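Local coordinates for protein dipeptidase AC. Metallo peptidase. MEROPS family M19 (Rhodobacter sphaeroides, PDB 3LY0) that probably hydrolyses dipeptides as a zinc-dependent metallodipeptidase, here holding two zinc ions and a phosphinate mimic of L-Ala-D-Ala, at residues 38-50 / 307-320. Numbering follows the deposited sequence.
Sequences GHLDLPRMKEGGF and FDGATIPQGIADVT. With LY0 ((2R)-3-[(R)-[(1R)-1-aminoethyl](hydroxy)phosphoryl]-2-methylpropanoic acid), chain C.
His39 reaches into the curve of the loop 307-320 and shows how one imidazole can tie a long excursion together. Its ND1 accepts the backbone N-H of Asp308 (2.8 Å) in an almost straight bond, which marks ND1 as unprotonated, while NE2 meets a water that also takes the N-H of Ile312. CG anti to the carbonyl carbon (chi1 -68°) carries the ring into the loop, ND1 facing Asp308 N, and Ile312 CD1 makes a CH-pi contact over one face. Asp308 returns the grip: OD1 accepts from His39 N at 2.7 Å and OD2, more weakly, from Leu40 N, with a further salt bridge to Arg19. A leucine in place of His39 would probably leave the Asp308 N-H without its acceptor and the bridging water without NE2. Val319 N donates to His39 O (3.0 Å); its CG1 packs on Arg44 CB at 3.5 Å, CG2 on Phe50 CB. In Arg44, bent at chi3 (-66°), NE and NH2 both bond Asp41 OD2 from one face of the carboxylate, and NH1 donates to Gly38 O, in the guanidinium plane but above the carbonyl plane. Arg44 NH1 to Asp318 OD2 is a long salt bridge at 3.8 Å. Gly48 lets helix 42-48 close on Thr320, since a side chain there would strike Val319 O. The contact thus joins that helix to the link between strand 301-303 and helix 322-332 of the TIM-barrel-like fold, a loop whose Gly309 and Ala310 line the inhibitor pocket; Leu40 and Phe50 both touch strand 13-14, and Phe50 also touches strand 132-139.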
loop_
_atom_site.group_PDB
_atom_site.type_symbol
_atom_site.label_atom_id
_atom_site.label_comp_id
_atom_site.label_asym_id
_atom_site.label_seq_id
_atom_site.Cartn_x
_atom_site.Cartn_y
_atom_site.Cartn_z
ATOM N N GLY A 38 6.265 16.778 -0.936
ATOM C CA GLY A 38 5.747 15.445 -0.693
ATOM C C GLY A 38 5.040 15.291 0.637
ATOM O O GLY A 38 4.661 16.276 1.283
ATOM N N HIS A 39 4.863 14.041 1.049
ATOM C CA HIS A 39 4.000 13.715 2.174
ATOM C C HIS A 39 4.753 13.278 3.415
ATOM O O HIS A 39 4.281 13.494 4.531
ATOM C CB HIS A 39 3.035 12.595 1.795
ATOM C CG HIS A 39 2.010 12.990 0.786
ATOM N ND1 HIS A 39 1.415 12.078 -0.058
ATOM C CD2 HIS A 39 1.465 14.195 0.488
ATOM C CE1 HIS A 39 0.549 12.703 -0.834
ATOM N NE2 HIS A 39 0.557 13.989 -0.520
ATOM N N LEU A 40 5.906 12.648 3.217
ATOM C CA LEU A 40 6.647 12.006 4.302
ATOM C C LEU A 40 8.086 12.492 4.421
ATOM O O LEU A 40 8.715 12.884 3.430
ATOM C CB LEU A 40 6.675 10.482 4.102
ATOM C CG LEU A 40 5.365 9.729 4.340
ATOM C CD1 LEU A 40 5.439 8.342 3.689
ATOM C CD2 LEU A 40 5.062 9.621 5.815
ATOM N N ASP A 41 8.592 12.441 5.653
ATOM C CA ASP A 41 10.009 12.500 5.993
ATOM C C ASP A 41 10.054 12.240 7.493
ATOM O O ASP A 41 9.007 12.198 8.139
ATOM C CB ASP A 41 10.661 13.840 5.610
ATOM C CG ASP A 41 9.860 15.041 6.069
ATOM O OD1 ASP A 41 9.711 15.217 7.297
ATOM O OD2 ASP A 41 9.386 15.811 5.194
ATOM N N LEU A 42 11.236 12.034 8.050
ATOM C CA LEU A 42 11.291 11.617 9.450
ATOM C C LEU A 42 10.675 12.648 10.424
ATOM O O LEU A 42 9.849 12.282 11.265
ATOM C CB LEU A 42 12.712 11.206 9.849
ATOM C CG LEU A 42 12.850 10.656 11.274
ATOM C CD1 LEU A 42 11.843 9.547 11.546
ATOM C CD2 LEU A 42 14.268 10.178 11.522
ATOM N N PRO A 43 11.053 13.936 10.299
ATOM C CA PRO A 43 10.459 14.912 11.218
ATOM C C PRO A 43 8.935 14.968 11.124
ATOM O O PRO A 43 8.271 14.997 12.167
ATOM C CB PRO A 43 11.089 16.237 10.779
ATOM C CG PRO A 43 12.403 15.840 10.182
ATOM C CD PRO A 43 12.097 14.539 9.455
ATOM N N ARG A 44 8.378 14.985 9.915
ATOM C CA ARG A 44 6.926 15.053 9.804
ATOM C C ARG A 44 6.242 13.779 10.299
ATOM O O ARG A 44 5.131 13.838 10.828
ATOM C CB ARG A 44 6.480 15.428 8.394
ATOM C CG ARG A 44 6.700 16.895 8.059
ATOM C CD ARG A 44 6.073 17.263 6.725
ATOM N NE ARG A 44 6.741 16.584 5.619
ATOM C CZ ARG A 44 6.281 16.543 4.369
ATOM N NH1 ARG A 44 5.127 17.123 4.059
ATOM N NH2 ARG A 44 6.966 15.900 3.433
ATOM N N MET A 45 6.890 12.624 10.120
ATOM C CA MET A 45 6.359 11.392 10.700
ATOM C C MET A 45 6.163 11.549 12.200
ATOM O O MET A 45 5.136 11.154 12.747
ATOM C CB MET A 45 7.304 10.205 10.451
ATOM C CG MET A 45 7.327 9.672 9.014
ATOM S SD MET A 45 8.638 8.392 8.818
ATOM C CE MET A 45 8.384 7.950 7.068
ATOM N N LYS A 46 7.163 12.109 12.879
ATOM C CA LYS A 46 7.049 12.259 14.329
ATOM C C LYS A 46 5.937 13.241 14.696
ATOM O O LYS A 46 5.195 13.005 15.643
ATOM C CB LYS A 46 8.375 12.683 14.966
ATOM C CG LYS A 46 9.551 11.784 14.610
ATOM C CD LYS A 46 9.252 10.312 14.880
ATOM C CE LYS A 46 9.089 10.023 16.363
ATOM N NZ LYS A 46 8.962 8.555 16.612
ATOM N N GLU A 47 5.804 14.322 13.937
ATOM C CA GLU A 47 4.761 15.309 14.228
ATOM C C GLU A 47 3.356 14.757 14.005
ATOM O O GLU A 47 2.421 15.108 14.721
ATOM C CB GLU A 47 4.952 16.590 13.408
ATOM C CG GLU A 47 6.269 17.318 13.674
ATOM C CD GLU A 47 6.530 17.544 15.162
ATOM O OE1 GLU A 47 5.598 17.926 15.896
ATOM O OE2 GLU A 47 7.674 17.332 15.601
ATOM N N GLY A 48 3.205 13.889 13.009
ATOM C CA GLY A 48 1.894 13.383 12.644
ATOM C C GLY A 48 1.475 12.113 13.354
ATOM O O GLY A 48 0.339 11.669 13.182
ATOM N N GLY A 49 2.371 11.535 14.147
ATOM C CA GLY A 49 2.062 10.315 14.869
ATOM C C GLY A 49 2.125 9.071 13.999
ATOM O O GLY A 49 1.384 8.107 14.226
ATOM N N PHE A 50 3.006 9.096 13.002
ATOM C CA PHE A 50 3.213 7.951 12.117
ATOM C C PHE A 50 4.135 6.987 12.847
ATOM O O PHE A 50 5.319 7.272 13.024
ATOM C CB PHE A 50 3.835 8.455 10.806
ATOM C CG PHE A 50 4.092 7.386 9.763
ATOM C CD1 PHE A 50 3.142 7.092 8.788
ATOM C CD2 PHE A 50 5.313 6.717 9.722
ATOM C CE1 PHE A 50 3.397 6.120 7.803
ATOM C CE2 PHE A 50 5.569 5.751 8.745
ATOM C CZ PHE A 50 4.610 5.460 7.783
ATOM N N PHE A 307 0.717 7.482 0.893
ATOM C CA PHE A 307 1.564 8.671 1.021
ATOM C C PHE A 307 2.712 8.626 0.005
ATOM O O PHE A 307 3.381 7.593 -0.163
ATOM C CB PHE A 307 2.170 8.802 2.427
ATOM C CG PHE A 307 1.231 9.344 3.477
ATOM C CD1 PHE A 307 0.404 10.425 3.221
ATOM C CD2 PHE A 307 1.228 8.786 4.757
ATOM C CE1 PHE A 307 -0.436 10.929 4.218
ATOM C CE2 PHE A 307 0.392 9.280 5.748
ATOM C CZ PHE A 307 -0.441 10.347 5.473
ATOM N N ASP A 308 2.929 9.762 -0.659
ATOM C CA ASP A 308 3.959 9.945 -1.688
ATOM C C ASP A 308 3.742 9.141 -2.969
ATOM O O ASP A 308 4.589 9.149 -3.864
ATOM C CB ASP A 308 5.366 9.766 -1.108
ATOM C CG ASP A 308 5.829 10.992 -0.332
ATOM O OD1 ASP A 308 5.534 12.114 -0.792
ATOM O OD2 ASP A 308 6.472 10.837 0.727
ATOM N N GLY A 309 2.588 8.485 -3.073
ATOM C CA GLY A 309 2.230 7.764 -4.286
ATOM C C GLY A 309 1.035 8.328 -5.041
ATOM O O GLY A 309 0.820 7.976 -6.197
ATOM N N ALA A 310 0.262 9.207 -4.409
ATOM C CA ALA A 310 -0.979 9.714 -4.992
ATOM C C ALA A 310 -1.350 11.068 -4.408
ATOM O O ALA A 310 -0.864 11.451 -3.352
ATOM C CB ALA A 310 -2.104 8.725 -4.737
ATOM N N THR A 311 -2.237 11.787 -5.087
ATOM C CA THR A 311 -2.823 12.992 -4.506
ATOM C C THR A 311 -3.835 12.571 -3.445
ATOM O O THR A 311 -4.648 11.676 -3.689
ATOM C CB THR A 311 -3.542 13.836 -5.570
ATOM O OG1 THR A 311 -2.594 14.222 -6.574
ATOM C CG2 THR A 311 -4.148 15.090 -4.943
ATOM N N ILE A 312 -3.791 13.220 -2.281
ATOM C CA ILE A 312 -4.665 12.860 -1.161
ATOM C C ILE A 312 -5.552 14.059 -0.782
ATOM O O ILE A 312 -5.338 15.163 -1.290
ATOM C CB ILE A 312 -3.828 12.331 0.046
ATOM C CG1 ILE A 312 -2.981 13.453 0.662
ATOM C CG2 ILE A 312 -2.946 11.163 -0.398
ATOM C CD1 ILE A 312 -2.139 13.022 1.874
ATOM N N PRO A 313 -6.553 13.851 0.090
ATOM C CA PRO A 313 -7.491 14.943 0.395
ATOM C C PRO A 313 -6.804 16.144 1.034
ATOM O O PRO A 313 -5.889 15.986 1.836
ATOM C CB PRO A 313 -8.468 14.304 1.395
ATOM C CG PRO A 313 -8.334 12.811 1.158
ATOM C CD PRO A 313 -6.892 12.616 0.816
ATOM N N GLN A 314 -7.266 17.343 0.687
ATOM C CA GLN A 314 -6.682 18.563 1.232
ATOM C C GLN A 314 -6.689 18.599 2.764
ATOM O O GLN A 314 -5.788 19.175 3.375
ATOM C CB GLN A 314 -7.390 19.799 0.662
ATOM C CG GLN A 314 -8.858 19.919 1.065
ATOM C CD GLN A 314 -9.598 21.010 0.306
ATOM O OE1 GLN A 314 -9.010 21.735 -0.496
ATOM N NE2 GLN A 314 -10.900 21.124 0.555
ATOM N N GLY A 315 -7.689 17.963 3.373
ATOM C CA GLY A 315 -7.811 17.917 4.823
ATOM C C GLY A 315 -6.734 17.097 5.514
ATOM O O GLY A 315 -6.475 17.274 6.704
ATOM N N ILE A 316 -6.120 16.183 4.765
ATOM C CA ILE A 316 -4.974 15.426 5.272
ATOM C C ILE A 316 -3.672 16.080 4.810
ATOM O O ILE A 316 -2.834 16.438 5.633
ATOM C CB ILE A 316 -5.026 13.956 4.820
ATOM C CG1 ILE A 316 -6.317 13.291 5.312
ATOM C CG2 ILE A 316 -3.821 13.184 5.357
ATOM C CD1 ILE A 316 -6.543 11.882 4.760
ATOM N N ALA A 317 -3.523 16.240 3.495
ATOM C CA ALA A 317 -2.409 16.983 2.873
ATOM C C ALA A 317 -1.035 16.310 2.909
ATOM O O ALA A 317 -0.313 16.308 1.911
ATOM C CB ALA A 317 -2.325 18.411 3.426
ATOM N N ASP A 318 -0.668 15.756 4.056
ATOM C CA ASP A 318 0.590 15.034 4.195
ATOM C C ASP A 318 0.509 14.295 5.519
ATOM O O ASP A 318 -0.554 14.261 6.140
ATOM C CB ASP A 318 1.776 15.996 4.169
ATOM C CG ASP A 318 1.611 17.148 5.138
ATOM O OD1 ASP A 318 1.459 16.892 6.349
ATOM O OD2 ASP A 318 1.614 18.308 4.678
ATOM N N VAL A 319 1.613 13.698 5.955
ATOM C CA VAL A 319 1.564 12.856 7.146
ATOM C C VAL A 319 1.189 13.641 8.415
ATOM O O VAL A 319 0.679 13.055 9.377
ATOM C CB VAL A 319 2.869 12.056 7.348
ATOM C CG1 VAL A 319 4.008 12.977 7.755
ATOM C CG2 VAL A 319 2.671 10.960 8.400
ATOM N N THR A 320 1.411 14.958 8.416
ATOM C CA THR A 320 1.043 15.753 9.597
ATOM C C THR A 320 -0.470 15.939 9.697
ATOM O O THR A 320 -0.971 16.511 10.673
ATOM C CB THR A 320 1.742 17.138 9.647
ATOM O OG1 THR A 320 1.176 18.021 8.666
ATOM C CG2 THR A 320 3.242 17.002 9.446
HETATM P P LY0 C . 0.788 3.709 -6.368
HETATM C C1 LY0 C . 2.516 4.723 -8.314
HETATM N N1 LY0 C . 3.451 3.393 -6.443
HETATM C C2 LY0 C . 2.431 4.342 -6.852
HETATM C C4 LY0 C . -0.471 5.040 -6.498
HETATM C C5 LY0 C . -1.731 4.666 -7.226
HETATM C C6 LY0 C . -2.297 3.345 -6.779
HETATM C C7 LY0 C . -2.745 5.776 -7.335
HETATM O O31 LY0 C . 0.949 3.215 -4.950
HETATM O O32 LY0 C . 0.428 2.489 -7.280
HETATM O O61 LY0 C . -3.254 2.750 -7.533
HETATM O O62 LY0 C . -1.885 2.772 -5.756
HETATM O O HOH W 1 -1.544 15.476 -2.159
HETATM O O HOH W 2 3.818 19.586 5.580
HETATM O O HOH W 3 0.798 16.950 13.082
#